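Local coordinates for putative pore-forming toxin (Bacteroides vulgatus ATCC 8482, PDB 3KOG), which is of unknown function but, as a putative pore-forming toxin with a signal sequence, may act on membranes, at residues S150-K153 with N154-A158. Residues are numbered along the deposited sequence; the frame is centred on the assembly and turned at random.
Sequences SEIK and NIIDA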
loop_
_atom_site.group_PDB
_atom_site.type_symbol
_atom_site.label_atom_id
_atom_site.label_comp_id
_atom_site.label_asym_id
_atom_site.label_seq_id
_atom_site.Cartn_x
_atom_site.Cartn_y
_atom_site.Cartn_z
ATOM N N SER A 150 12.797 -25.335 8.169
ATOM C CA SER A 150 11.495 -25.043 7.538
ATOM C C SER A 150 10.918 -23.702 8.019
ATOM O O SER A 150 10.215 -23.033 7.287
ATOM C CB SER A 150 10.509 -26.206 7.776
ATOM O OG SER A 150 10.219 -26.409 9.169
ATOM N N GLU A 151 11.187 -23.327 9.258
ATOM C CA GLU A 151 10.659 -22.078 9.831
ATOM C C GLU A 151 11.246 -20.874 9.057
ATOM O O GLU A 151 10.517 -19.956 8.652
ATOM C CB GLU A 151 11.009 -22.004 11.324
ATOM C CG GLU A 151 10.104 -21.084 12.101
ATOM C CD GLU A 151 10.471 -20.890 13.539
ATOM O OE1 GLU A 151 11.313 -21.623 14.063
ATOM O OE2 GLU A 151 9.883 -19.980 14.166
ATOM N N ILE A 152 12.565 -20.920 8.829
ATOM C CA ILE A 152 13.250 -19.882 8.062
ATOM C C ILE A 152 12.681 -19.858 6.625
ATOM O O ILE A 152 12.331 -18.789 6.084
ATOM C CB ILE A 152 14.756 -20.073 8.053
ATOM C CG1 ILE A 152 15.326 -19.768 9.450
ATOM C CG2 ILE A 152 15.370 -19.157 6.977
ATOM C CD1 ILE A 152 16.808 -20.218 9.651
ATOM N N LYS A 153 12.536 -21.041 6.038
ATOM C CA LYS A 153 11.967 -21.143 4.689
ATOM C C LYS A 153 10.547 -20.582 4.625
ATOM O O LYS A 153 10.184 -19.918 3.644
ATOM C CB LYS A 153 12.030 -22.587 4.147
ATOM C CG LYS A 153 13.487 -23.050 3.928
ATOM C CD LYS A 153 13.615 -24.476 3.316
ATOM C CE LYS A 153 13.089 -25.553 4.239
ATOM N NZ LYS A 153 13.430 -26.978 3.748
ATOM N N ASN A 154 9.748 -20.824 5.661
ATOM C CA ASN A 154 8.374 -20.318 5.685
ATOM C C ASN A 154 8.302 -18.787 5.704
ATOM O O ASN A 154 7.422 -18.161 5.058
ATOM C CB ASN A 154 7.611 -20.890 6.907
ATOM C CG ASN A 154 7.229 -22.358 6.731
ATOM O OD1 ASN A 154 7.207 -22.844 5.615
ATOM N ND2 ASN A 154 6.932 -23.058 7.823
ATOM N N ILE A 155 9.205 -18.202 6.492
ATOM C CA ILE A 155 9.346 -16.763 6.562
ATOM C C ILE A 155 9.649 -16.175 5.181
ATOM O O ILE A 155 9.006 -15.212 4.716
ATOM C CB ILE A 155 10.447 -16.370 7.599
ATOM C CG1 ILE A 155 10.036 -16.772 9.006
ATOM C CG2 ILE A 155 10.651 -14.840 7.588
ATOM C CD1 ILE A 155 11.082 -16.550 10.149
ATOM N N ILE A 156 10.649 -16.734 4.503
ATOM C CA ILE A 156 10.997 -16.230 3.174
ATOM C C ILE A 156 9.842 -16.397 2.189
ATOM O O ILE A 156 9.517 -15.466 1.465
ATOM C CB ILE A 156 12.328 -16.849 2.626
ATOM C CG1 ILE A 156 13.434 -16.547 3.625
ATOM C CG2 ILE A 156 12.660 -16.218 1.262
ATOM C CD1 ILE A 156 14.824 -17.341 3.463
ATOM N N ASP A 157 9.192 -17.556 2.214
ATOM C CA ASP A 157 8.062 -17.846 1.302
ATOM C C ASP A 157 6.866 -16.909 1.495
ATOM O O ASP A 157 6.089 -16.697 0.588
ATOM C CB ASP A 157 7.578 -19.296 1.486
ATOM C CG ASP A 157 8.580 -20.318 0.993
ATOM O OD1 ASP A 157 9.521 -19.931 0.254
ATOM O OD2 ASP A 157 8.432 -21.516 1.339
ATOM N N ALA A 158 6.749 -16.339 2.679
ATOM C CA ALA A 158 5.652 -15.465 3.032
ATOM C C ALA A 158 5.707 -14.206 2.205
ATOM O O ALA A 158 4.670 -13.593 1.967
ATOM C CB ALA A 158 5.695 -15.135 4.532
#
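I152 and I156 meet one turn apart on the helix of residues 150-158, a local i to i+4 contact within a short amphipathic helix that links strands 126-143 and 162-175 of a largely beta protein. Four successive backbone bonds build the turns: N154 N to S150 O (2.8 Å), I155 N to E151 O (3.1 Å), I156 N to I152 O (3.1 Å) and D157 N to K153 O (2.9 Å). The bond from I156 is the straightest at nitrogen (N-H...O 167°), whereas that from N154 bends to 148°. On the buried side, CG2 of I152 lies 4.0 Å from CD1 of I156, the two side chains running alongside each other in the same direction. I152 turns CG2 anti to its own backbone N, beside the carbonyl carbon; I156 sends CG1 back beside its backbone N, and its extended second torsion (chi2 167°) carries CD1 on towards that methyl. I152 and I155 pack on F98 of strand 98-120, all three isoleucines meet I196 of strand 179-198, and I156 also reaches V140, so the isoleucines seat the helix against the sheet. N154 folds back over the preceding turn, its CG 3.1 Å from S150 O, yet its ND2 donates instead to A28 O, and the buried carboxylate of E151 likewise looks outside the helix, taking hydrogen bonds from S95 and N97. The chemistry is thus divided: main-chain bonds and aliphatic contact shape the helix, while one amide and one carboxylate tie it to parts of the chain distant in sequence.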